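Side-chain contacts in magnetosome protein MamA (Magnetospirillum gryphiswaldense, PDB 3AS8), which probably serves as a tetratricopeptide-repeat scaffold on the magnetosome, recognising copies of itself and assembling into complexes through protein-protein interactions: residues A[33-38]-A[61-66]; A[82-87]-A[113-118]; A[153-158]-A[165-170]. All blocks are in the same frame, centred on the assembly; numbering follows the deposited sequence.

Interaction 1 of 3, residues A[33-38]-A[61-66]; sequences QVYDAD and GTELLE
With CG of Y35 swung anti to the backbone N (chi1 172°), the phenol reaches out of loop 33-38 toward L64 and E63 on helix 58-71. L64 answers with an unusual chi1 of -95°, off the staggered positions, which helps turn the end of its side chain to the ring. Its CG comes obliquely to the phenol near the rim, with Y35 CZ and L64 CG 4.2 Å apart; the backbone N of A37 lies on the other side of the ring, also near the rim. The hydroxyl does not bond E63 directly, since Y35 OH and E63 OE2 stand 4.3 Å apart. A water in the plane of the ring closes the gap, 2.6 Å from Y35 OH and donating to E63 OE2 at 2.7 Å. That same carboxylate forms a salt bridge with R67, one turn further along the helix. Next to Y35, D36 OD2 accepts from the backbone N of D38 (2.9 Å), an Asx turn. The contact thus ties the link between helix 24-31 and helix 42-54 to helix 58-71, within a tetratricopeptide-repeat array, and L48 of helix 42-54 touches both Y35 and L64.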
loop_
_atom_site.group_PDB
_atom_site.type_symbol
_atom_site.label_atom_id
_atom_site.label_comp_id
_atom_site.label_asym_id
_atom_site.label_seq_id
_atom_site.Cartn_x
_atom_site.Cartn_y
_atom_site.Cartn_z
ATOM N N GLN A 33 22.349 9.990 -8.758
ATOM C CA GLN A 33 23.347 10.413 -9.719
ATOM C C GLN A 33 22.873 10.216 -11.139
ATOM O O GLN A 33 23.613 10.551 -12.084
ATOM C CB GLN A 33 24.651 9.631 -9.488
ATOM C CG GLN A 33 25.275 9.962 -8.153
ATOM C CD GLN A 33 26.571 9.228 -7.921
ATOM O OE1 GLN A 33 27.563 9.558 -8.565
ATOM N NE2 GLN A 33 26.582 8.244 -7.000
ATOM N N VAL A 34 21.694 9.606 -11.310
ATOM C CA VAL A 34 21.074 9.531 -12.637
ATOM C C VAL A 34 19.677 10.159 -12.746
ATOM O O VAL A 34 19.248 10.518 -13.860
ATOM C CB VAL A 34 21.063 8.092 -13.238
ATOM C CG1 VAL A 34 20.413 7.063 -12.355
ATOM C CG2 VAL A 34 20.386 8.131 -14.615
ATOM N N TYR A 35 18.969 10.313 -11.623
ATOM C CA TYR A 35 17.616 10.855 -11.671
ATOM C C TYR A 35 17.679 12.282 -12.196
ATOM O O TYR A 35 18.481 13.071 -11.736
ATOM C CB TYR A 35 16.904 10.828 -10.292
ATOM C CG TYR A 35 15.598 11.563 -10.333
ATOM C CD1 TYR A 35 14.517 11.041 -11.058
ATOM C CD2 TYR A 35 15.431 12.781 -9.693
ATOM C CE1 TYR A 35 13.269 11.748 -11.176
ATOM C CE2 TYR A 35 14.174 13.483 -9.766
ATOM C CZ TYR A 35 13.122 12.961 -10.524
ATOM O OH TYR A 35 11.929 13.648 -10.600
ATOM N N ASP A 36 16.756 12.619 -13.093
ATOM C CA ASP A 36 16.729 13.938 -13.725
ATOM C C ASP A 36 15.258 14.201 -14.035
ATOM O O ASP A 36 14.681 13.474 -14.834
ATOM C CB ASP A 36 17.582 13.915 -15.015
ATOM C CG ASP A 36 17.608 15.253 -15.727
ATOM O OD1 ASP A 36 18.485 15.440 -16.590
ATOM O OD2 ASP A 36 16.773 16.118 -15.378
ATOM N N ALA A 37 14.646 15.165 -13.343
ATOM C CA ALA A 37 13.251 15.597 -13.634
ATOM C C ALA A 37 12.926 15.973 -15.098
ATOM O O ALA A 37 11.752 15.864 -15.493
ATOM C CB ALA A 37 12.821 16.767 -12.706
ATOM N N ASP A 38 13.910 16.404 -15.896
ATOM C CA ASP A 38 13.627 16.841 -17.303
ATOM C C ASP A 38 13.692 15.675 -18.285
ATOM O O ASP A 38 12.853 15.597 -19.190
ATOM C CB ASP A 38 14.575 17.925 -17.812
ATOM C CG ASP A 38 15.059 18.824 -16.721
ATOM O OD1 ASP A 38 16.225 18.607 -16.291
ATOM O OD2 ASP A 38 14.266 19.707 -16.293
ATOM N N GLY A 61 10.213 11.081 -1.305
ATOM C CA GLY A 61 9.890 9.889 -2.021
ATOM C C GLY A 61 8.510 9.836 -2.682
ATOM O O GLY A 61 8.376 9.356 -3.827
ATOM N N THR A 62 7.487 10.269 -1.943
ATOM C CA THR A 62 6.148 10.306 -2.458
ATOM C C THR A 62 6.063 11.293 -3.608
ATOM O O THR A 62 5.350 11.022 -4.544
ATOM C CB THR A 62 5.089 10.615 -1.368
ATOM O OG1 THR A 62 5.450 11.841 -0.740
ATOM C CG2 THR A 62 5.119 9.462 -0.330
ATOM N N GLU A 63 6.771 12.421 -3.535
ATOM C CA GLU A 63 6.779 13.346 -4.680
ATOM C C GLU A 63 7.332 12.681 -5.962
ATOM O O GLU A 63 6.784 12.918 -7.057
ATOM C CB GLU A 63 7.555 14.639 -4.287
ATOM C CG GLU A 63 8.147 15.494 -5.425
ATOM C CD GLU A 63 9.570 15.026 -5.845
ATOM O OE1 GLU A 63 10.472 14.717 -4.958
ATOM O OE2 GLU A 63 9.739 14.918 -7.079
ATOM N N LEU A 64 8.403 11.848 -5.857
ATOM C CA LEU A 64 8.918 11.122 -7.052
ATOM C C LEU A 64 7.895 10.108 -7.576
ATOM O O LEU A 64 7.773 9.884 -8.793
ATOM C CB LEU A 64 10.249 10.368 -6.773
ATOM C CG LEU A 64 11.556 11.037 -7.109
ATOM C CD1 LEU A 64 11.546 12.407 -6.461
ATOM C CD2 LEU A 64 12.794 10.179 -6.669
ATOM N N LEU A 65 7.120 9.528 -6.666
ATOM C CA LEU A 65 6.159 8.522 -7.043
ATOM C C LEU A 65 4.998 9.220 -7.710
ATOM O O LEU A 65 4.467 8.706 -8.656
ATOM C CB LEU A 65 5.704 7.678 -5.843
ATOM C CG LEU A 65 6.736 6.682 -5.284
ATOM C CD1 LEU A 65 6.260 6.120 -3.936
ATOM C CD2 LEU A 65 7.099 5.525 -6.294
ATOM N N GLU A 66 4.655 10.409 -7.237
ATOM C CA GLU A 66 3.583 11.196 -7.846
ATOM C C GLU A 66 3.954 11.634 -9.289
ATOM O O GLU A 66 3.124 11.600 -10.182
ATOM C CB GLU A 66 3.312 12.445 -6.973
ATOM C CG GLU A 66 2.608 12.195 -5.619
ATOM C CD GLU A 66 2.580 13.398 -4.593
ATOM O OE1 GLU A 66 1.900 13.256 -3.504
ATOM O OE2 GLU A 66 3.245 14.472 -4.806
HETATM O O HOH W 1 11.550 15.654 -8.983
#

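Interaction 2 of 3, residues A[82-87]-A[113-118]; sequences LGLTYV and RFRLGV. With SO4 (sulfate ion), chain C.
Apolar contact between L84 and V87 on helix 76-88 and the aliphatic root of R115 on helix 110-122 joins the two segments. L84 CD2 presses on R115 CG at 3.7 Å and lies 3.9 Å from R115 CB, the two side chains meeting nearly at right angles. V87 arrives through CG2, 4.2 Å from R115 CB and 4.1 Å from the carbonyl oxygen R115 O; the backbones come nearest here, with 7.0 Å between the CA atoms of V87 and R115. No hydrogen bond crosses between the helices.

Polar bonding belongs to the far end of R115. Its CG sits anti to the carbonyl carbon, and a bend at chi2 (-65°) turns the chain away from helix 76-88 once CB and CG have made their contacts. The guanidinium then offers its edge to a sulfate, probably from the crystallisation liquor: NH2 donates to O4 at 3.0 Å and 168°, while NH1 makes a weak, longer bond to O2 at 3.5 Å. NE is taken by N111, and F114 CE2 lies 3.7 Å above one guanidinium face, toward its rim. With an alanine here, the sulfate would probably lose both donors and L84 CD2 the CG methylene it packs against.

R115 therefore divides its work, packing its methylenes against L84 and V87 in a surface contact between helices of a tetratricopeptide-repeat array, while its charge, with K145 alongside and a second sulfate nearby, probably also from the liquor, is consistent with a local preference for anions.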
loop_
_atom_site.group_PDB
_atom_site.type_symbol
_atom_site.label_atom_id
_atom_site.label_comp_id
_atom_site.label_asym_id
_atom_site.label_seq_id
_atom_site.Cartn_x
_atom_site.Cartn_y
_atom_site.Cartn_z
ATOM N N LEU A 82 2.621 3.901 -4.022
ATOM C CA LEU A 82 2.167 5.204 -3.679
ATOM C C LEU A 82 0.852 5.127 -2.882
ATOM O O LEU A 82 0.724 5.784 -1.868
ATOM C CB LEU A 82 1.981 6.058 -4.890
ATOM C CG LEU A 82 1.518 7.489 -4.761
ATOM C CD1 LEU A 82 2.459 8.252 -3.735
ATOM C CD2 LEU A 82 1.410 8.184 -6.230
ATOM N N GLY A 83 -0.094 4.302 -3.330
ATOM C CA GLY A 83 -1.373 4.136 -2.622
ATOM C C GLY A 83 -1.140 3.635 -1.224
ATOM O O GLY A 83 -1.696 4.163 -0.271
ATOM N N LEU A 84 -0.327 2.601 -1.062
ATOM C CA LEU A 84 -0.018 2.142 0.291
ATOM C C LEU A 84 0.670 3.183 1.178
ATOM O O LEU A 84 0.431 3.244 2.415
ATOM C CB LEU A 84 0.809 0.806 0.263
ATOM C CG LEU A 84 -0.005 -0.369 -0.317
ATOM C CD1 LEU A 84 0.874 -1.645 -0.515
ATOM C CD2 LEU A 84 -1.276 -0.613 0.605
ATOM N N THR A 85 1.573 3.949 0.561
ATOM C CA THR A 85 2.296 4.965 1.293
ATOM C C THR A 85 1.338 6.055 1.766
ATOM O O THR A 85 1.429 6.461 2.917
ATOM C CB THR A 85 3.495 5.559 0.548
ATOM O OG1 THR A 85 4.431 4.512 0.268
ATOM C CG2 THR A 85 4.223 6.556 1.451
ATOM N N TYR A 86 0.422 6.485 0.915
ATOM C CA TYR A 86 -0.602 7.441 1.338
ATOM C C TYR A 86 -1.405 7.013 2.564
ATOM O O TYR A 86 -1.635 7.824 3.530
ATOM C CB TYR A 86 -1.496 7.760 0.183
ATOM C CG TYR A 86 -0.924 8.679 -0.882
ATOM C CD1 TYR A 86 -0.083 9.773 -0.578
ATOM C CD2 TYR A 86 -1.404 8.588 -2.167
ATOM C CE1 TYR A 86 0.337 10.677 -1.622
ATOM C CE2 TYR A 86 -1.021 9.450 -3.167
ATOM C CZ TYR A 86 -0.171 10.498 -2.898
ATOM O OH TYR A 86 0.185 11.313 -3.980
ATOM N N VAL A 87 -1.822 5.732 2.605
ATOM C CA VAL A 87 -2.568 5.269 3.773
ATOM C C VAL A 87 -1.650 5.430 4.992
ATOM O O VAL A 87 -2.095 5.857 6.094
ATOM C CB VAL A 87 -3.009 3.760 3.639
ATOM C CG1 VAL A 87 -3.661 3.330 4.964
ATOM C CG2 VAL A 87 -3.858 3.566 2.373
ATOM N N ARG A 113 -6.549 -4.524 -0.717
ATOM C CA ARG A 113 -7.990 -4.417 -0.521
ATOM C C ARG A 113 -8.269 -4.029 0.924
ATOM O O ARG A 113 -9.161 -3.252 1.188
ATOM C CB ARG A 113 -8.663 -5.790 -0.805
ATOM C CG ARG A 113 -10.142 -5.851 -0.573
ATOM C CD ARG A 113 -10.921 -4.834 -1.337
ATOM N NE ARG A 113 -11.028 -5.150 -2.752
ATOM C CZ ARG A 113 -11.757 -4.464 -3.634
ATOM N NH1 ARG A 113 -11.825 -4.882 -4.872
ATOM N NH2 ARG A 113 -12.486 -3.428 -3.295
ATOM N N PHE A 114 -7.519 -4.603 1.869
ATOM C CA PHE A 114 -7.625 -4.245 3.295
ATOM C C PHE A 114 -7.375 -2.760 3.568
ATOM O O PHE A 114 -8.220 -2.129 4.130
ATOM C CB PHE A 114 -6.745 -5.086 4.134
ATOM C CG PHE A 114 -6.862 -4.781 5.598
ATOM C CD1 PHE A 114 -8.015 -5.120 6.318
ATOM C CD2 PHE A 114 -5.880 -4.065 6.247
ATOM C CE1 PHE A 114 -8.132 -4.804 7.609
ATOM C CE2 PHE A 114 -5.967 -3.791 7.524
ATOM C CZ PHE A 114 -7.081 -4.118 8.240
ATOM N N ARG A 115 -6.281 -2.208 3.023
ATOM C CA ARG A 115 -5.947 -0.808 3.213
ATOM C C ARG A 115 -6.918 0.119 2.521
ATOM O O ARG A 115 -7.196 1.206 3.019
ATOM C CB ARG A 115 -4.471 -0.532 2.795
ATOM C CG ARG A 115 -3.441 -1.441 3.546
ATOM C CD ARG A 115 -3.394 -1.183 4.982
ATOM N NE ARG A 115 -2.566 -2.194 5.603
ATOM C CZ ARG A 115 -2.397 -2.368 6.903
ATOM N NH1 ARG A 115 -1.647 -3.385 7.321
ATOM N NH2 ARG A 115 -2.967 -1.536 7.788
ATOM N N LEU A 116 -7.474 -0.314 1.397
ATOM C CA LEU A 116 -8.535 0.404 0.757
ATOM C C LEU A 116 -9.761 0.521 1.679
ATOM O O LEU A 116 -10.365 1.585 1.844
ATOM C CB LEU A 116 -8.943 -0.288 -0.523
ATOM C CG LEU A 116 -10.187 0.288 -1.243
ATOM C CD1 LEU A 116 -10.021 1.776 -1.519
ATOM C CD2 LEU A 116 -10.507 -0.523 -2.559
ATOM N N GLY A 117 -10.169 -0.593 2.283
ATOM C CA GLY A 117 -11.174 -0.477 3.318
ATOM C C GLY A 117 -10.866 0.491 4.455
ATOM O O GLY A 117 -11.746 1.230 4.909
ATOM N N VAL A 118 -9.641 0.453 4.974
ATOM C CA VAL A 118 -9.237 1.327 6.033
ATOM C C VAL A 118 -9.358 2.757 5.591
ATOM O O VAL A 118 -9.772 3.587 6.388
ATOM C CB VAL A 118 -7.771 1.086 6.536
ATOM C CG1 VAL A 118 -7.374 2.089 7.614
ATOM C CG2 VAL A 118 -7.657 -0.331 7.189
HETATM S S SO4 C . -0.898 -2.537 10.828
HETATM O O1 SO4 C . -0.114 -1.644 9.966
HETATM O O2 SO4 C . -0.552 -3.939 10.557
HETATM O O3 SO4 C . -0.600 -2.239 12.229
HETATM O O4 SO4 C . -2.334 -2.316 10.646
#

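Interaction 3 of 3, residues A[153-158]-A[165-170]; sequences SYEQMG and PHFKKA
The rings of Y154 and H166 lie almost parallel, planes 23° apart, yet slid so far past one another that they barely overlap, with 5.8 Å between centroids. They meet through the CE2 side of the phenol: Y154 CE2 is 3.9 Å from H166 CD2 and equally far from H166 NE2. Both side chains carry CG anti to the carbonyl carbon, and each leaves its helix pointing at the other. This sets their polar ends near a shared water, 3.0 Å from Y154 OH and 3.0 Å from H166 NE2, where it lies in the plane of the imidazole. The other imidazole nitrogen, ND1, is hydrogen-bonded to ND1 of H147, whose ring also meets that of H166.

E155 and F167 form the second pair, their side chains crossing at about a right angle. E155 projects CG anti to its backbone N and continues extended, bringing OE2 to 3.4 Å from F167 CE2 and 3.7 Å from F167 CZ. Carboxylate and ring planes differ by 33°, and the oxygen approaches the ring obliquely.

The two pairs join helices 144-156 and 160-183 of a tetratricopeptide-repeat helical hairpin. In the turn between them, G158 takes a positive phi in a Schellman motif that ends the first helix. With no direct hydrogen bond between the segments, the contact is made here by slid aromatic rings, a bridging water and the approach of E155 to F167, which may be weakly favourable where OE2 nears CE2 and CZ.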
loop_
_atom_site.group_PDB
_atom_site.type_symbol
_atom_site.label_atom_id
_atom_site.label_comp_id
_atom_site.label_asym_id
_atom_site.label_seq_id
_atom_site.Cartn_x
_atom_site.Cartn_y
_atom_site.Cartn_z
ATOM N N SER A 153 -16.873 -0.533 11.575
ATOM C CA SER A 153 -17.513 0.311 10.586
ATOM C C SER A 153 -19.050 0.280 10.862
ATOM O O SER A 153 -19.723 1.287 10.832
ATOM C CB SER A 153 -17.191 -0.198 9.203
ATOM O OG SER A 153 -15.827 -0.065 8.779
ATOM N N TYR A 154 -19.584 -0.903 11.153
ATOM C CA TYR A 154 -20.978 -1.010 11.477
ATOM C C TYR A 154 -21.293 -0.161 12.716
ATOM O O TYR A 154 -22.273 0.588 12.723
ATOM C CB TYR A 154 -21.400 -2.441 11.651
ATOM C CG TYR A 154 -21.809 -3.229 10.403
ATOM C CD1 TYR A 154 -22.865 -2.824 9.573
ATOM C CD2 TYR A 154 -21.222 -4.446 10.141
ATOM C CE1 TYR A 154 -23.249 -3.595 8.444
ATOM C CE2 TYR A 154 -21.582 -5.202 9.069
ATOM C CZ TYR A 154 -22.596 -4.777 8.207
ATOM O OH TYR A 154 -22.864 -5.610 7.176
ATOM N N GLU A 155 -20.471 -0.264 13.768
ATOM C CA GLU A 155 -20.763 0.436 14.999
ATOM C C GLU A 155 -20.817 1.927 14.784
ATOM O O GLU A 155 -21.644 2.580 15.377
ATOM C CB GLU A 155 -19.742 0.044 16.063
ATOM C CG GLU A 155 -19.795 0.725 17.412
ATOM C CD GLU A 155 -18.762 0.063 18.369
ATOM O OE1 GLU A 155 -17.684 0.688 18.622
ATOM O OE2 GLU A 155 -18.988 -1.101 18.815
ATOM N N GLN A 156 -19.956 2.452 13.911
ATOM C CA GLN A 156 -19.894 3.846 13.587
ATOM C C GLN A 156 -21.130 4.323 12.852
ATOM O O GLN A 156 -21.423 5.522 12.896
ATOM C CB GLN A 156 -18.639 4.179 12.744
ATOM C CG GLN A 156 -17.329 4.156 13.582
ATOM C CD GLN A 156 -16.100 4.269 12.717
ATOM O OE1 GLN A 156 -15.565 5.368 12.554
ATOM N NE2 GLN A 156 -15.631 3.136 12.170
ATOM N N MET A 157 -21.845 3.432 12.176
ATOM C CA MET A 157 -23.136 3.785 11.630
ATOM C C MET A 157 -24.301 3.621 12.675
ATOM O O MET A 157 -25.458 3.883 12.359
ATOM C CB MET A 157 -23.447 2.893 10.444
ATOM C CG MET A 157 -22.478 3.159 9.319
ATOM S SD MET A 157 -23.029 2.389 7.806
ATOM C CE MET A 157 -22.495 0.730 8.072
ATOM N N GLY A 158 -23.995 3.189 13.889
ATOM C CA GLY A 158 -25.032 2.803 14.881
ATOM C C GLY A 158 -25.678 1.434 14.646
ATOM O O GLY A 158 -26.673 1.108 15.281
ATOM N N PRO A 165 -21.927 -9.896 15.915
ATOM C CA PRO A 165 -21.420 -11.156 15.363
ATOM C C PRO A 165 -20.009 -11.042 14.779
ATOM O O PRO A 165 -19.240 -11.986 14.847
ATOM C CB PRO A 165 -22.424 -11.539 14.227
ATOM C CG PRO A 165 -23.399 -10.486 14.170
ATOM C CD PRO A 165 -23.187 -9.472 15.297
ATOM N N HIS A 166 -19.678 -9.885 14.185
ATOM C CA HIS A 166 -18.317 -9.639 13.706
ATOM C C HIS A 166 -17.262 -9.526 14.826
ATOM O O HIS A 166 -16.156 -10.046 14.720
ATOM C CB HIS A 166 -18.321 -8.468 12.765
ATOM C CG HIS A 166 -19.003 -8.776 11.450
ATOM N ND1 HIS A 166 -18.447 -9.598 10.491
ATOM C CD2 HIS A 166 -20.161 -8.315 10.918
ATOM C CE1 HIS A 166 -19.247 -9.644 9.435
ATOM N NE2 HIS A 166 -20.301 -8.875 9.672
ATOM N N PHE A 167 -17.588 -8.840 15.906
ATOM C CA PHE A 167 -16.694 -8.834 17.055
ATOM C C PHE A 167 -16.456 -10.236 17.581
ATOM O O PHE A 167 -15.350 -10.548 17.988
ATOM C CB PHE A 167 -17.250 -7.931 18.180
ATOM C CG PHE A 167 -17.026 -6.431 17.946
ATOM C CD1 PHE A 167 -15.747 -5.891 17.964
ATOM C CD2 PHE A 167 -18.108 -5.550 17.861
ATOM C CE1 PHE A 167 -15.535 -4.533 17.754
ATOM C CE2 PHE A 167 -17.907 -4.178 17.732
ATOM C CZ PHE A 167 -16.622 -3.655 17.622
ATOM N N LYS A 168 -17.509 -11.043 17.662
ATOM C CA LYS A 168 -17.366 -12.365 18.241
ATOM C C LYS A 168 -16.490 -13.225 17.324
ATOM O O LYS A 168 -15.618 -13.984 17.760
ATOM C CB LYS A 168 -18.753 -12.988 18.394
ATOM C CG LYS A 168 -19.582 -12.397 19.593
ATOM C CD LYS A 168 -20.885 -13.199 19.745
ATOM C CE LYS A 168 -21.616 -12.904 21.040
ATOM N NZ LYS A 168 -23.005 -13.397 21.004
ATOM N N LYS A 169 -16.721 -13.121 16.008
ATOM C CA LYS A 169 -15.933 -13.891 15.089
ATOM C C LYS A 169 -14.451 -13.516 15.096
ATOM O O LYS A 169 -13.556 -14.402 15.024
ATOM C CB LYS A 169 -16.503 -13.714 13.666
ATOM C CG LYS A 169 -15.873 -14.595 12.668
ATOM C CD LYS A 169 -16.131 -16.049 12.974
ATOM C CE LYS A 169 -15.844 -16.863 11.791
ATOM N NZ LYS A 169 -15.704 -18.288 12.185
ATOM N N ALA A 170 -14.171 -12.214 15.101
ATOM C CA ALA A 170 -12.800 -11.709 15.265
ATOM C C ALA A 170 -12.127 -12.299 16.507
ATOM O O ALA A 170 -10.960 -12.719 16.431
ATOM C CB ALA A 170 -12.783 -10.191 15.336
HETATM O O HOH W 2 -22.540 -8.501 7.731
#

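In the fold
The three contacts follow one another along the chain and sample successive parts of the tetratricopeptide-repeat array. Interactions 1 and 2 have centres about 22 Å apart but touch through consecutive helices, 58-71 and 76-88: E66 OE1 and Y86 OH lie 2.6 Å apart in a probable hydrogen bond, and T62 CG2 meets T85 CG2 at 3.5 Å. Interaction 3 stands about 21 Å from interaction 2, centre to centre, with nearest atoms about 6 Å apart and no touch. Interactions 1 and 3 lie on opposite sides of the chain's centre, their centres about 43 Å apart. Interaction 2, centred about 5 Å from the centre of the chain, carries the sulfate on R115.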